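Local coordinates for small ribosomal subunit protein bS6 (Thermotoga maritima, PDB 1VMB) that probably binds 16S ribosomal RNA together with bS18, as a structural component of the small ribosomal subunit, at residues E37-R42 / R98-I103; K71-G76 / E102-Q107. One frame throughout, in Å; residues are numbered along the deposited sequence.

Contacts 1 and 2 illustrate how one short run of chain can serve two different neighbours. They share E102 and I103, where the loop after helix 91-98 enters strand 103-110, and their centres lie 11 Å apart. Contact 1 packs that loop against helix 33-51 in a buried setting; contact 2 lies at the surface, where the start of the strand meets the turn leading into strand 73-85. E102 touches the helix, and I104, two residues on, touches the turn. The second segments also meet directly, R98 N lying 4.0 Å from W106 CH2. Both are structural packing contacts.

Contact 1. Residues E37-R42 / R98-I103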
# COMPACT_ATOMS: atom_id res chain seq x y z
N GLU A 37 7.01 8.26 7.97
CA GLU A 37 6.38 7.30 8.86
C GLU A 37 4.91 7.66 9.17
O GLU A 37 4.01 6.80 9.14
CB GLU A 37 7.19 7.13 10.14
CG GLU A 37 8.57 6.50 9.93
CD GLU A 37 8.58 5.17 9.19
OE1 GLU A 37 7.54 4.45 9.13
OE2 GLU A 37 9.65 4.82 8.65
N ASN A 38 4.67 8.94 9.34
CA ASN A 38 3.28 9.41 9.51
C ASN A 38 2.40 9.09 8.30
O ASN A 38 1.24 8.74 8.50
CB ASN A 38 3.21 10.92 9.74
CG ASN A 38 3.83 11.35 11.02
OD1 ASN A 38 4.25 10.53 11.86
ND2 ASN A 38 3.98 12.69 11.17
N LEU A 39 2.93 9.23 7.08
CA LEU A 39 2.15 8.91 5.86
C LEU A 39 1.80 7.44 5.86
O LEU A 39 0.67 7.02 5.51
CB LEU A 39 2.92 9.26 4.58
CG LEU A 39 2.74 10.73 4.11
CD1 LEU A 39 3.88 11.09 3.15
CD2 LEU A 39 1.33 10.90 3.45
N VAL A 40 2.76 6.61 6.25
CA VAL A 40 2.45 5.17 6.39
C VAL A 40 1.26 4.94 7.34
O VAL A 40 0.35 4.15 7.01
CB VAL A 40 3.68 4.38 6.83
CG1 VAL A 40 3.27 2.89 7.07
CG2 VAL A 40 4.76 4.45 5.72
N GLU A 41 1.28 5.61 8.47
CA GLU A 41 0.21 5.50 9.48
C GLU A 41 -1.11 5.98 8.89
O GLU A 41 -2.17 5.37 9.16
CB GLU A 41 0.63 6.20 10.73
CG GLU A 41 1.82 5.57 11.46
CD GLU A 41 1.60 4.10 11.82
OE1 GLU A 41 0.49 3.74 12.26
OE2 GLU A 41 2.54 3.28 11.62
N ARG A 42 -1.07 7.01 8.03
CA ARG A 42 -2.30 7.52 7.44
C ARG A 42 -2.87 6.49 6.48
O ARG A 42 -4.08 6.23 6.48
CB ARG A 42 -2.07 8.82 6.70
CG ARG A 42 -1.75 9.94 7.63
CD ARG A 42 -1.65 11.24 6.86
NE ARG A 42 -1.36 12.39 7.71
CZ ARG A 42 -0.13 12.86 7.82
NH1 ARG A 42 0.89 12.26 7.16
NH2 ARG A 42 0.12 13.90 8.57
N ARG A 98 -4.57 9.54 -4.69
CA ARG A 98 -4.77 10.56 -5.70
C ARG A 98 -4.55 11.99 -5.18
O ARG A 98 -4.20 12.88 -5.96
CB ARG A 98 -6.14 10.42 -6.31
CG ARG A 98 -6.23 9.27 -7.20
CD ARG A 98 -7.57 9.13 -7.87
NE ARG A 98 -7.60 7.89 -8.63
CZ ARG A 98 -8.41 7.65 -9.65
NH1 ARG A 98 -9.25 8.57 -10.14
NH2 ARG A 98 -8.39 6.45 -10.23
N VAL A 99 -4.77 12.21 -3.88
CA VAL A 99 -4.68 13.58 -3.31
C VAL A 99 -3.41 13.87 -2.53
O VAL A 99 -3.29 14.95 -1.99
CB VAL A 99 -5.93 13.92 -2.45
CG1 VAL A 99 -7.22 13.77 -3.30
CG2 VAL A 99 -6.02 13.01 -1.15
N THR A 100 -2.49 12.90 -2.52
CA THR A 100 -1.30 12.93 -1.72
C THR A 100 -0.04 12.93 -2.55
O THR A 100 0.47 11.87 -2.84
CB THR A 100 -1.33 11.67 -0.83
OG1 THR A 100 -2.51 11.70 -0.01
CG2 THR A 100 -0.15 11.67 0.18
N PRO A 101 0.42 14.11 -2.98
CA PRO A 101 1.56 14.20 -3.91
C PRO A 101 2.89 13.68 -3.38
O PRO A 101 3.79 13.38 -4.16
CB PRO A 101 1.67 15.68 -4.19
CG PRO A 101 0.92 16.35 -3.14
CD PRO A 101 -0.20 15.43 -2.77
N GLU A 102 3.03 13.59 -2.07
CA GLU A 102 4.20 13.02 -1.47
C GLU A 102 4.34 11.54 -1.82
O GLU A 102 5.45 11.00 -1.73
CB GLU A 102 4.09 13.17 0.04
CG GLU A 102 4.16 14.62 0.50
CD GLU A 102 2.82 15.36 0.49
OE1 GLU A 102 1.74 14.80 0.18
OE2 GLU A 102 2.87 16.57 0.81
N ILE A 103 3.23 10.87 -2.10
CA ILE A 103 3.27 9.51 -2.63
C ILE A 103 3.39 9.66 -4.17
O ILE A 103 2.41 10.06 -4.87
CB ILE A 103 2.02 8.69 -2.21
CG1 ILE A 103 2.10 8.44 -0.68
CG2 ILE A 103 1.92 7.42 -3.03
CD1 ILE A 103 0.88 7.86 -0.05
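In the split beta-alpha-beta fold of bS6, L39 on helix 33-51 meets T100 and E102 in the loop that carries the chain from helix 91-98 into strand 103-110. It is a worked example of a single leucine closing a helix onto a turn. Its two methyls divide the work: CD2 of L39 rests 3.7 Å from CG2 of T100, and CD1 of L39 lies 3.7 Å from CB of E102. Against the threonine the leucine runs alongside in the opposite sense, whereas it meets the glutamate at roughly a right angle.

T100 presents carbon to the helix because its methyl stands opposite the backbone N, which leaves OG1 to hydrogen-bond to the carbonyl oxygen of F96 in the preceding helix. The hydroxyl thus has a partner while the methyl remains for apolar packing. E102 contributes the root of its side chain; a bend at chi2 (86°) turns the carboxylate away from the leucine methyls. The two contact points are held at their spacing by a type I turn from T100 to I103, closed by the bond from I103 N to T100 O (3.0 Å). I103 then stays slightly farther off, its CD1 4.7 Å from CD2 of L39, and packs on F25 and F96. Beneath, L39 also touches I27 of strand 19-27, and the backbone of E102 is hydrogen-bonded to A28. The contact thus joins helix 33-51 to the loop after helix 91-98, over the four-stranded antiparallel sheet of order 2-3-1-4, the layout of the ferredoxin-like fold.

Contact 2. Residues K71-G76 / E102-Q107; sequences KKFNEG and EIIRWQ
I104, near the start of strand 103-110, packs against K71 in the turn before strand 73-85 and against F73, and shows how an isoleucine can offer different branches to different neighbours. Its CD1 reaches F73 CD2 at 3.9 Å, approaching the ring obliquely, while the CG2 branch lies 4.1 Å from CE2 on the same side of the phenyl outline. CB of I104 meets K71 CG at 3.8 Å, and the two side chains run past each other in opposite directions. The lysine touches with the first carbons of its chain; a bend at chi2 (-70°) sends the rest, with its ammonium, away to the exposed surface.

I104 can span both partners because CG1 sits between the backbone N and the carbonyl carbon (chi1 58°), with CG2 left beside the N. Further out, A28 touches both I104 and F73, P29 and N30 cover more of the phenylalanine, and I104 also touches I70 and I26. The backbones of I104 and R105 are both hydrogen-bonded to I26, which together with the helix-like backbone of I104 is consistent with a beta bulge. The contact is made where strand 19-27, which lies between the two strands in the sheet, gives way to the loop at A28.

Beyond it, R105 steadies Q107 with NE and NH2, each 3.0 Å from Q107 OE1, which lies in the guanidinium plane; W106 stacks on Y97. Between the segments themselves the chemistry is wholly apolar, so the turn is fitted to the strand through shape and carbon contact, with even a lysine lending its methylenes.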
# COMPACT_ATOMS: atom_id res chain seq x y z
N LYS A 71 8.72 11.04 -11.35
CA LYS A 71 8.39 12.38 -10.83
C LYS A 71 9.68 13.11 -10.57
O LYS A 71 9.85 13.85 -9.57
CB LYS A 71 7.55 12.31 -9.56
CG LYS A 71 6.16 11.70 -9.71
CD LYS A 71 5.29 12.61 -10.49
CE LYS A 71 3.86 12.12 -10.56
NZ LYS A 71 3.09 13.19 -11.33
N LYS A 72 10.63 12.89 -11.46
CA LYS A 72 11.93 13.53 -11.34
C LYS A 72 12.80 13.08 -10.14
O LYS A 72 13.85 13.68 -9.91
CB LYS A 72 11.76 15.07 -11.36
CG LYS A 72 10.89 15.57 -12.55
CD LYS A 72 10.57 17.08 -12.41
CE LYS A 72 9.95 17.64 -13.71
N PHE A 73 12.39 12.04 -9.41
CA PHE A 73 13.24 11.40 -8.38
C PHE A 73 13.87 10.11 -8.90
O PHE A 73 13.29 9.42 -9.76
CB PHE A 73 12.43 11.08 -7.12
CG PHE A 73 11.80 12.31 -6.50
CD1 PHE A 73 12.59 13.23 -5.83
CD2 PHE A 73 10.42 12.54 -6.62
CE1 PHE A 73 12.04 14.36 -5.26
CE2 PHE A 73 9.85 13.67 -6.02
CZ PHE A 73 10.67 14.58 -5.36
N ASN A 74 15.02 9.77 -8.34
CA ASN A 74 15.76 8.58 -8.74
C ASN A 74 15.65 7.44 -7.71
O ASN A 74 16.16 6.35 -7.94
CB ASN A 74 17.21 8.96 -8.92
CG ASN A 74 17.40 10.03 -9.99
OD1 ASN A 74 16.96 9.86 -11.14
ND2 ASN A 74 18.04 11.12 -9.63
N GLU A 75 15.01 7.72 -6.58
CA GLU A 75 14.78 6.76 -5.50
C GLU A 75 13.57 7.16 -4.71
O GLU A 75 13.09 8.26 -4.83
CB GLU A 75 15.97 6.74 -4.55
CG GLU A 75 16.23 8.09 -3.89
CD GLU A 75 17.41 8.08 -2.95
OE1 GLU A 75 18.03 6.99 -2.73
OE2 GLU A 75 17.74 9.18 -2.40
N GLY A 76 13.06 6.25 -3.90
CA GLY A 76 11.87 6.56 -3.08
C GLY A 76 11.72 5.52 -2.00
O GLY A 76 12.46 4.52 -2.01
N GLU A 102 3.03 13.59 -2.07
CA GLU A 102 4.20 13.02 -1.47
C GLU A 102 4.34 11.54 -1.82
O GLU A 102 5.45 11.00 -1.73
CB GLU A 102 4.09 13.17 0.04
CG GLU A 102 4.16 14.62 0.50
CD GLU A 102 2.82 15.36 0.49
OE1 GLU A 102 1.74 14.80 0.18
OE2 GLU A 102 2.87 16.57 0.81
N ILE A 103 3.23 10.87 -2.10
CA ILE A 103 3.27 9.51 -2.63
C ILE A 103 3.39 9.66 -4.17
O ILE A 103 2.41 10.06 -4.87
CB ILE A 103 2.02 8.69 -2.21
CG1 ILE A 103 2.10 8.44 -0.68
CG2 ILE A 103 1.92 7.42 -3.03
CD1 ILE A 103 0.88 7.86 -0.05
N ILE A 104 4.56 9.30 -4.73
CA ILE A 104 4.88 9.47 -6.14
C ILE A 104 4.52 8.28 -7.05
O ILE A 104 4.44 8.41 -8.27
CB ILE A 104 6.37 9.89 -6.34
CG1 ILE A 104 7.34 8.86 -5.74
CG2 ILE A 104 6.58 11.29 -5.73
CD1 ILE A 104 8.72 9.03 -6.09
N ARG A 105 4.28 7.14 -6.43
CA ARG A 105 3.81 5.99 -7.18
C ARG A 105 3.06 5.06 -6.24
O ARG A 105 3.47 4.89 -5.08
CB ARG A 105 4.95 5.27 -7.89
CG ARG A 105 4.47 3.88 -8.37
CD ARG A 105 4.86 3.41 -9.66
NE ARG A 105 3.99 2.24 -9.95
CZ ARG A 105 3.08 2.21 -10.90
NH1 ARG A 105 2.86 3.30 -11.63
NH2 ARG A 105 2.37 1.10 -11.09
N TRP A 106 1.99 4.42 -6.74
CA TRP A 106 1.37 3.34 -5.95
C TRP A 106 0.81 2.30 -6.91
O TRP A 106 0.60 2.56 -8.11
CB TRP A 106 0.22 3.84 -5.07
CG TRP A 106 -0.99 4.28 -5.79
CD1 TRP A 106 -2.11 3.53 -6.12
CD2 TRP A 106 -1.22 5.58 -6.35
NE1 TRP A 106 -3.00 4.32 -6.82
CE2 TRP A 106 -2.51 5.60 -6.90
CE3 TRP A 106 -0.51 6.80 -6.29
CZ2 TRP A 106 -3.04 6.74 -7.49
CZ3 TRP A 106 -1.02 7.89 -6.89
CH2 TRP A 106 -2.28 7.87 -7.46
N GLN A 107 0.51 1.16 -6.35
CA GLN A 107 -0.18 0.14 -7.12
C GLN A 107 -0.90 -0.78 -6.16
O GLN A 107 -0.34 -1.18 -5.14
CB GLN A 107 0.84 -0.59 -7.96
CG GLN A 107 2.01 -1.02 -7.16
CD GLN A 107 3.19 -1.34 -7.98
OE1 GLN A 107 3.55 -0.54 -8.82
NE2 GLN A 107 3.83 -2.49 -7.70